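Local atomic coordinates of MHC class I-like protein MILL2 (Mus musculus, PDB entry 6A97), a protein that binds to heparan sulfate proteoglycans on the surface of fibroblasts and belongs to the MHC class I family. Residues Leu233-Phe247 with Gly258-Pro270. Sequence-based numbering, arbitrary orientation.
Sequences LVWLQDGKPVQQKTF and GTYQARVSIRVLP. With SO4 (sulfate ion), chain E.
Water 1 is gripped by three groups where the two sheets of the alpha-3 immunoglobulin domain meet: it accepts from Gln-243 NE2 at 2.7 Å and donates to Ser-265 O and to O3 of a sulfate ion, probably from the crystallisation liquor. The backbone N of Arg-267 holds sulfate O1; the backbone N atoms of Arg-61 and Glu-62 and the hydroxyl of Thr-63, all of the second subunit, are hydrogen-bonded to the ion as well. Deeper in, Trp-235 NE1 donates to Val-264 O at 3.1 Å, nearly straight at 165°; the oxygen lies close to the indole plane, yet the donor stands above the carbonyl plane. Ile-266 CD1 rests over one indole face, 3.8 Å from the centroid of the five-membered ring, a CH-pi contact. Val-264 splits its branches: CG1, anti to the backbone N (chi1 -177°), meets Gln-243 CG and Trp-235 CD1, whereas CG2 fits between Leu-233 CB and Lys-245 CD and reaches the Phe-247 edge. Ala-262 CB sits over the centre of the Phe-247 ring, 3.6 Å from its centroid. Trp-235 also touches Cys-221, of the disulfide with Cys-278, as in the tryptophan-disulfide core of immunoglobulin domains. Apolar contacts thus join the sheets, while the indole bond and the Ile-266 methyl together help to set the ring's rotation.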
ATOM      1  N   LEU A 233      -0.126  -0.039   3.284  1.00 40.37           N
ATOM      2  CA  LEU A 233      -0.798   0.467   4.470  1.00 39.71           C
ATOM      3  C   LEU A 233      -1.221   1.900   4.208  1.00 40.71           C
ATOM      4  O   LEU A 233      -0.458   2.686   3.644  1.00 42.09           O
ATOM      5  CB  LEU A 233       0.109   0.404   5.698  1.00 40.41           C
ATOM      6  CG  LEU A 233       0.343  -0.953   6.358  1.00 40.62           C
ATOM      7  CD1 LEU A 233       1.409  -0.826   7.429  1.00 45.59           C
ATOM      8  CD2 LEU A 233      -0.957  -1.487   6.961  1.00 42.10           C
ATOM      9  N   VAL A 234      -2.440   2.239   4.604  1.00 40.63           N
ATOM     10  CA  VAL A 234      -2.920   3.602   4.450  1.00 40.97           C
ATOM     11  C   VAL A 234      -3.642   4.042   5.718  1.00 43.40           C
ATOM     12  O   VAL A 234      -4.439   3.291   6.280  1.00 47.66           O
ATOM     13  CB  VAL A 234      -3.858   3.748   3.221  1.00 46.59           C
ATOM     14  CG1 VAL A 234      -4.967   2.717   3.255  1.00 45.35           C
ATOM     15  CG2 VAL A 234      -4.438   5.156   3.148  1.00 59.20           C
ATOM     16  N   TRP A 235      -3.322   5.239   6.193  1.00 41.45           N
ATOM     17  CA  TRP A 235      -4.085   5.859   7.262  1.00 41.81           C
ATOM     18  C   TRP A 235      -5.227   6.646   6.641  1.00 43.53           C
ATOM     19  O   TRP A 235      -5.020   7.422   5.704  1.00 42.30           O
ATOM     20  CB  TRP A 235      -3.204   6.767   8.120  1.00 41.40           C
ATOM     21  CG  TRP A 235      -2.536   6.055   9.252  1.00 43.76           C
ATOM     22  CD1 TRP A 235      -1.211   5.740   9.359  1.00 41.47           C
ATOM     23  CD2 TRP A 235      -3.166   5.555  10.439  1.00 44.27           C
ATOM     24  NE1 TRP A 235      -0.976   5.085  10.541  1.00 45.47           N
ATOM     25  CE2 TRP A 235      -2.160   4.957  11.223  1.00 47.95           C
ATOM     26  CE3 TRP A 235      -4.481   5.552  10.912  1.00 42.25           C
ATOM     27  CZ2 TRP A 235      -2.428   4.365  12.453  1.00 43.85           C
ATOM     28  CZ3 TRP A 235      -4.745   4.963  12.137  1.00 42.40           C
ATOM     29  CH2 TRP A 235      -3.725   4.381  12.893  1.00 41.83           C
ATOM     30  N   LEU A 236      -6.433   6.438   7.162  1.00 43.15           N
ATOM     31  CA  LEU A 236      -7.626   7.072   6.619  1.00 43.60           C
ATOM     32  C   LEU A 236      -8.264   7.998   7.644  1.00 45.33           C
ATOM     33  O   LEU A 236      -8.436   7.627   8.801  1.00 44.43           O
ATOM     34  CB  LEU A 236      -8.643   6.012   6.175  1.00 44.37           C
ATOM     35  CG  LEU A 236      -8.209   5.051   5.062  1.00 44.33           C
ATOM     36  CD1 LEU A 236      -9.158   3.863   4.985  1.00 48.30           C
ATOM     37  CD2 LEU A 236      -8.151   5.763   3.733  1.00 44.00           C
ATOM     38  N   GLN A 237      -8.603   9.208   7.215  1.00 46.41           N
ATOM     39  CA  GLN A 237      -9.373  10.116   8.051  1.00 47.74           C
ATOM     40  C   GLN A 237     -10.682  10.429   7.351  1.00 49.39           C
ATOM     41  O   GLN A 237     -10.685  11.039   6.279  1.00 47.75           O
ATOM     42  CB  GLN A 237      -8.601  11.403   8.343  1.00 43.22           C
ATOM     43  CG  GLN A 237      -9.453  12.454   9.040  1.00 48.01           C
ATOM     44  CD  GLN A 237      -8.642  13.618   9.573  1.00 51.83           C
ATOM     45  OE1 GLN A 237      -7.632  14.008   8.989  1.00 51.62           O
ATOM     46  NE2 GLN A 237      -9.086  14.183  10.691  1.00 55.91           N
ATOM     47  N   ASP A 238     -11.786  10.004   7.960  1.00 59.60           N
ATOM     48  CA  ASP A 238     -13.109  10.115   7.351  1.00 66.51           C
ATOM     49  C   ASP A 238     -13.105   9.568   5.925  1.00 65.97           C
ATOM     50  O   ASP A 238     -13.562  10.231   4.994  1.00 69.07           O
ATOM     51  CB  ASP A 238     -13.592  11.568   7.366  1.00 75.57           C
ATOM     52  CG  ASP A 238     -13.651  12.147   8.766  1.00 84.08           C
ATOM     53  OD1 ASP A 238     -14.072  11.421   9.692  1.00 89.67           O
ATOM     54  OD2 ASP A 238     -13.276  13.326   8.940  1.00 86.26           O
ATOM     55  N   GLY A 239     -12.561   8.365   5.761  1.00 67.51           N
ATOM     56  CA  GLY A 239     -12.543   7.694   4.473  1.00 65.07           C
ATOM     57  C   GLY A 239     -11.498   8.206   3.501  1.00 65.47           C
ATOM     58  O   GLY A 239     -11.364   7.680   2.395  1.00 68.04           O
ATOM     59  N   LYS A 240     -10.753   9.229   3.906  1.00 56.48           N
ATOM     60  CA  LYS A 240      -9.778   9.853   3.017  1.00 47.66           C
ATOM     61  C   LYS A 240      -8.348   9.552   3.457  1.00 42.96           C
ATOM     62  O   LYS A 240      -8.020   9.688   4.632  1.00 43.84           O
ATOM     63  CB  LYS A 240     -10.002  11.367   2.955  1.00 56.77           C
ATOM     64  CG  LYS A 240     -11.000  11.817   1.889  1.00 65.71           C
ATOM     65  CD  LYS A 240     -12.390  11.241   2.103  1.00 65.81           C
ATOM     66  CE  LYS A 240     -13.342  11.687   1.003  1.00 72.20           C
ATOM     67  NZ  LYS A 240     -14.692  11.076   1.157  1.00 74.25           N
ATOM     68  N   PRO A 241      -7.492   9.148   2.508  1.00 53.94           N
ATOM     69  CA  PRO A 241      -6.103   8.797   2.824  1.00 54.48           C
ATOM     70  C   PRO A 241      -5.290  10.013   3.256  1.00 53.47           C
ATOM     71  O   PRO A 241      -5.252  11.022   2.550  1.00 53.00           O
ATOM     72  CB  PRO A 241      -5.572   8.220   1.506  1.00 49.49           C
ATOM     73  CG  PRO A 241      -6.442   8.802   0.453  1.00 57.10           C
ATOM     74  CD  PRO A 241      -7.797   8.990   1.075  1.00 59.20           C
ATOM     75  N   VAL A 242      -4.653   9.919   4.418  1.00 46.84           N
ATOM     76  CA  VAL A 242      -3.837  11.018   4.918  1.00 50.58           C
ATOM     77  C   VAL A 242      -2.364  10.628   4.909  1.00 50.20           C
ATOM     78  O   VAL A 242      -1.483  11.486   4.877  1.00 57.00           O
ATOM     79  CB  VAL A 242      -4.260  11.443   6.336  1.00 51.47           C
ATOM     80  CG1 VAL A 242      -5.628  12.097   6.299  1.00 58.73           C
ATOM     81  CG2 VAL A 242      -4.259  10.250   7.278  1.00 42.94           C
ATOM     82  N   GLN A 243      -2.109   9.327   4.938  1.00 46.71           N
ATOM     83  CA  GLN A 243      -0.767   8.795   4.748  1.00 46.67           C
ATOM     84  C   GLN A 243      -0.883   7.423   4.106  1.00 51.97           C
ATOM     85  O   GLN A 243      -1.728   6.615   4.496  1.00 49.23           O
ATOM     86  CB  GLN A 243      -0.001   8.715   6.071  1.00 44.08           C
ATOM     87  CG  GLN A 243       1.430   8.191   5.944  1.00 47.22           C
ATOM     88  CD  GLN A 243       2.309   9.067   5.058  1.00 51.43           C
ATOM     89  OE1 GLN A 243       2.309   8.935   3.831  1.00 52.67           O
ATOM     90  NE2 GLN A 243       3.061   9.968   5.679  1.00 43.49           N
ATOM     91  N   GLN A 244      -0.043   7.174   3.109  1.00 51.37           N
ATOM     92  CA  GLN A 244      -0.085   5.932   2.355  1.00 55.12           C
ATOM     93  C   GLN A 244       1.332   5.443   2.085  1.00 51.51           C
ATOM     94  O   GLN A 244       2.206   6.226   1.722  1.00 55.76           O
ATOM     95  CB  GLN A 244      -0.851   6.134   1.041  1.00 49.41           C
ATOM     96  CG  GLN A 244      -1.205   4.858   0.280  1.00 56.84           C
ATOM     97  CD  GLN A 244      -0.032   4.272  -0.490  1.00 68.74           C
ATOM     98  OE1 GLN A 244       0.888   4.991  -0.885  1.00 76.56           O
ATOM     99  NE2 GLN A 244      -0.060   2.962  -0.707  1.00 65.59           N
ATOM    100  N   LYS A 245       1.557   4.148   2.269  1.00 41.34           N
ATOM    101  CA  LYS A 245       2.844   3.553   1.936  1.00 48.62           C
ATOM    102  C   LYS A 245       2.669   2.197   1.270  1.00 48.00           C
ATOM    103  O   LYS A 245       1.937   1.336   1.762  1.00 45.90           O
ATOM    104  CB  LYS A 245       3.718   3.416   3.184  1.00 54.90           C
ATOM    105  CG  LYS A 245       4.551   4.651   3.491  1.00 64.97           C
ATOM    106  CD  LYS A 245       5.103   4.618   4.907  1.00 71.38           C
ATOM    107  CE  LYS A 245       5.776   5.933   5.272  1.00 76.51           C
ATOM    108  NZ  LYS A 245       7.239   5.899   4.978  1.00 84.36           N
ATOM    109  N   THR A 246       3.339   2.026   0.137  1.00 49.09           N
ATOM    110  CA  THR A 246       3.397   0.741  -0.545  1.00 55.55           C
ATOM    111  C   THR A 246       4.734   0.072  -0.250  1.00 56.26           C
ATOM    112  O   THR A 246       5.794   0.644  -0.504  1.00 51.81           O
ATOM    113  CB  THR A 246       3.214   0.897  -2.066  1.00 55.38           C
ATOM    114  OG1 THR A 246       1.922   1.452  -2.337  1.00 58.51           O
ATOM    115  CG2 THR A 246       3.341  -0.451  -2.767  1.00 52.76           C
ATOM    116  N   PHE A 247       4.685  -1.134   0.300  1.00 58.67           N
ATOM    117  CA  PHE A 247       5.905  -1.839   0.662  1.00 54.97           C
ATOM    118  C   PHE A 247       6.253  -2.884  -0.389  1.00 58.79           C
ATOM    119  O   PHE A 247       5.381  -3.600  -0.884  1.00 57.24           O
ATOM    120  CB  PHE A 247       5.763  -2.487   2.042  1.00 41.92           C
ATOM    121  CG  PHE A 247       5.519  -1.500   3.146  1.00 40.74           C
ATOM    122  CD1 PHE A 247       4.228  -1.101   3.465  1.00 41.97           C
ATOM    123  CD2 PHE A 247       6.579  -0.955   3.852  1.00 41.26           C
ATOM    124  CE1 PHE A 247       4.002  -0.184   4.478  1.00 40.30           C
ATOM    125  CE2 PHE A 247       6.359  -0.037   4.865  1.00 41.76           C
ATOM    126  CZ  PHE A 247       5.068   0.349   5.179  1.00 40.87           C
ATOM    127  N   GLY A 258      10.704 -15.868   8.234  1.00 53.20           N
ATOM    128  CA  GLY A 258      10.275 -16.133   6.874  1.00 50.79           C
ATOM    129  C   GLY A 258       9.029 -15.354   6.485  1.00 52.64           C
ATOM    130  O   GLY A 258       8.597 -15.405   5.335  1.00 49.64           O
ATOM    131  N   THR A 259       8.441 -14.639   7.441  1.00 51.48           N
ATOM    132  CA  THR A 259       7.315 -13.758   7.134  1.00 50.27           C
ATOM    133  C   THR A 259       7.731 -12.296   7.246  1.00 47.34           C
ATOM    134  O   THR A 259       8.801 -11.974   7.766  1.00 40.71           O
ATOM    135  CB  THR A 259       6.103 -14.013   8.053  1.00 44.41           C
ATOM    136  OG1 THR A 259       6.384 -13.546   9.381  1.00 41.76           O
ATOM    137  CG2 THR A 259       5.760 -15.499   8.091  1.00 49.85           C
ATOM    138  N   TYR A 260       6.875 -11.404   6.765  1.00 44.03           N
ATOM    139  CA  TYR A 260       7.244 -10.000   6.692  1.00 42.33           C
ATOM    140  C   TYR A 260       6.259  -9.104   7.421  1.00 39.97           C
ATOM    141  O   TYR A 260       5.130  -9.496   7.704  1.00 39.05           O
ATOM    142  CB  TYR A 260       7.386  -9.595   5.227  1.00 42.19           C
ATOM    143  CG  TYR A 260       8.443 -10.436   4.565  1.00 42.23           C
ATOM    144  CD1 TYR A 260       9.783 -10.081   4.650  1.00 42.45           C
ATOM    145  CD2 TYR A 260       8.114 -11.619   3.914  1.00 47.49           C
ATOM    146  CE1 TYR A 260      10.764 -10.863   4.080  1.00 51.40           C
ATOM    147  CE2 TYR A 260       9.094 -12.410   3.339  1.00 52.17           C
ATOM    148  CZ  TYR A 260      10.416 -12.026   3.428  1.00 55.30           C
ATOM    149  OH  TYR A 260      11.405 -12.799   2.863  1.00 62.41           O
ATOM    150  N   GLN A 261       6.708  -7.902   7.747  1.00 40.19           N
ATOM    151  CA  GLN A 261       5.848  -6.961   8.432  1.00 40.65           C
ATOM    152  C   GLN A 261       6.088  -5.553   7.914  1.00 43.99           C
ATOM    153  O   GLN A 261       7.049  -5.302   7.180  1.00 37.84           O
ATOM    154  CB  GLN A 261       6.061  -7.034   9.945  1.00 35.99           C
ATOM    155  CG  GLN A 261       7.433  -6.627  10.429  1.00 40.90           C
ATOM    156  CD  GLN A 261       7.530  -6.692  11.941  1.00 46.16           C
ATOM    157  OE1 GLN A 261       7.351  -5.686  12.635  1.00 42.81           O
ATOM    158  NE2 GLN A 261       7.793  -7.888  12.464  1.00 40.19           N
ATOM    159  N   ALA A 262       5.195  -4.643   8.289  1.00 39.28           N
ATOM    160  CA  ALA A 262       5.257  -3.264   7.815  1.00 38.56           C
ATOM    161  C   ALA A 262       4.740  -2.304   8.881  1.00 38.62           C
ATOM    162  O   ALA A 262       4.104  -2.719   9.852  1.00 40.64           O
ATOM    163  CB  ALA A 262       4.469  -3.111   6.525  1.00 41.60           C
ATOM    164  N   ARG A 263       5.007  -1.018   8.694  1.00 38.38           N
ATOM    165  CA  ARG A 263       4.698  -0.032   9.722  1.00 43.34           C
ATOM    166  C   ARG A 263       4.487   1.351   9.110  1.00 42.98           C
ATOM    167  O   ARG A 263       5.227   1.759   8.216  1.00 40.62           O
ATOM    168  CB  ARG A 263       5.824   0.001  10.759  1.00 43.81           C
ATOM    169  CG  ARG A 263       5.868   1.236  11.638  1.00 61.68           C
ATOM    170  CD  ARG A 263       7.034   1.156  12.615  1.00 70.76           C
ATOM    171  NE  ARG A 263       8.315   1.030  11.923  1.00 79.96           N
ATOM    172  CZ  ARG A 263       9.446   0.637  12.503  1.00 84.19           C
ATOM    173  NH1 ARG A 263       9.466   0.320  13.791  1.00 87.65           N
ATOM    174  NH2 ARG A 263      10.562   0.557  11.792  1.00 82.18           N
ATOM    175  N   VAL A 264       3.451   2.052   9.570  1.00 39.30           N
ATOM    176  CA  VAL A 264       3.219   3.449   9.193  1.00 40.58           C
ATOM    177  C   VAL A 264       2.695   4.204  10.401  1.00 39.89           C
ATOM    178  O   VAL A 264       1.773   3.743  11.077  1.00 40.85           O
ATOM    179  CB  VAL A 264       2.205   3.601   8.028  1.00 40.66           C
ATOM    180  CG1 VAL A 264       2.074   5.060   7.633  1.00 45.48           C
ATOM    181  CG2 VAL A 264       2.627   2.792   6.825  1.00 42.93           C
ATOM    182  N   SER A 265       3.289   5.360  10.678  1.00 40.94           N
ATOM    183  CA  SER A 265       2.847   6.189  11.792  1.00 44.29           C
ATOM    184  C   SER A 265       2.393   7.568  11.330  1.00 46.56           C
ATOM    185  O   SER A 265       2.831   8.056  10.290  1.00 45.44           O
ATOM    186  CB  SER A 265       3.963   6.335  12.828  1.00 54.43           C
ATOM    187  OG  SER A 265       4.208   5.101  13.476  1.00 62.44           O
ATOM    188  N   ILE A 266       1.503   8.178  12.111  1.00 40.33           N
ATOM    189  CA  ILE A 266       1.084   9.562  11.909  1.00 40.05           C
ATOM    190  C   ILE A 266       0.959  10.246  13.259  1.00 45.24           C
ATOM    191  O   ILE A 266       0.841   9.579  14.288  1.00 45.53           O
ATOM    192  CB  ILE A 266      -0.269   9.674  11.172  1.00 40.20           C
ATOM    193  CG1 ILE A 266      -1.349   8.892  11.923  1.00 46.16           C
ATOM    194  CG2 ILE A 266      -0.146   9.181   9.728  1.00 40.10           C
ATOM    195  CD1 ILE A 266      -2.736   9.030  11.329  1.00 52.61           C
ATOM    196  N   ARG A 267       0.982  11.574  13.254  1.00 43.75           N
ATOM    197  CA  ARG A 267       0.772  12.335  14.475  1.00 49.29           C
ATOM    198  C   ARG A 267      -0.536  13.099  14.382  1.00 50.42           C
ATOM    199  O   ARG A 267      -0.805  13.774  13.389  1.00 49.30           O
ATOM    200  CB  ARG A 267       1.939  13.291  14.732  1.00 53.67           C
ATOM    201  CG  ARG A 267       3.224  12.573  15.098  1.00 67.53           C
ATOM    202  CD  ARG A 267       4.402  13.122  14.325  1.00 77.65           C
ATOM    203  NE  ARG A 267       5.275  12.048  13.862  1.00 86.58           N
ATOM    204  CZ  ARG A 267       5.060  11.339  12.757  1.00 85.58           C
ATOM    205  NH1 ARG A 267       4.001  11.591  12.001  1.00 92.77           N
ATOM    206  NH2 ARG A 267       5.902  10.379  12.408  1.00 78.88           N
ATOM    207  N   VAL A 268      -1.362  12.964  15.413  1.00 44.09           N
ATOM    208  CA  VAL A 268      -2.640  13.652  15.461  1.00 43.65           C
ATOM    209  C   VAL A 268      -2.741  14.383  16.780  1.00 49.09           C
ATOM    210  O   VAL A 268      -1.885  14.220  17.651  1.00 56.53           O
ATOM    211  CB  VAL A 268      -3.823  12.676  15.307  1.00 43.97           C
ATOM    212  CG1 VAL A 268      -3.623  11.805  14.084  1.00 41.56           C
ATOM    213  CG2 VAL A 268      -3.975  11.813  16.556  1.00 44.21           C
ATOM    214  N   LEU A 269      -3.782  15.195  16.922  1.00 49.46           N
ATOM    215  CA  LEU A 269      -4.032  15.912  18.162  1.00 52.84           C
ATOM    216  C   LEU A 269      -4.794  15.028  19.146  1.00 59.00           C
ATOM    217  O   LEU A 269      -5.579  14.174  18.731  1.00 57.06           O
ATOM    218  CB  LEU A 269      -4.812  17.199  17.888  1.00 57.20           C
ATOM    219  CG  LEU A 269      -4.185  18.151  16.869  1.00 58.65           C
ATOM    220  CD1 LEU A 269      -5.111  19.325  16.596  1.00 61.85           C
ATOM    221  CD2 LEU A 269      -2.822  18.634  17.353  1.00 56.84           C
ATOM    222  N   PRO A 270      -4.554  15.222  20.453  1.00 59.01           N
ATOM    223  CA  PRO A 270      -5.243  14.461  21.502  1.00 62.27           C
ATOM    224  C   PRO A 270      -6.762  14.489  21.340  1.00 65.57           C
ATOM    225  O   PRO A 270      -7.347  15.563  21.202  1.00 67.76           O
ATOM    226  CB  PRO A 270      -4.818  15.177  22.787  1.00 63.25           C
ATOM    227  CG  PRO A 270      -3.486  15.757  22.464  1.00 62.57           C
ATOM    228  CD  PRO A 270      -3.551  16.148  21.011  1.00 55.50           C
TER
HETATM  229  S   SO4 E 301       2.738  13.438  10.245  1.00 56.90           S
HETATM  230  O1  SO4 E 301       1.606  12.563  10.534  1.00 55.63           O
HETATM  231  O2  SO4 E 301       2.321  14.484   9.317  1.00 53.07           O
HETATM  232  O3  SO4 E 301       3.818  12.671   9.638  1.00 53.22           O
HETATM  233  O4  SO4 E 301       3.203  14.037  11.489  1.00 52.74           O
HETATM  234  O   HOH W   1       3.307  10.255   8.326  1.00 51.90           O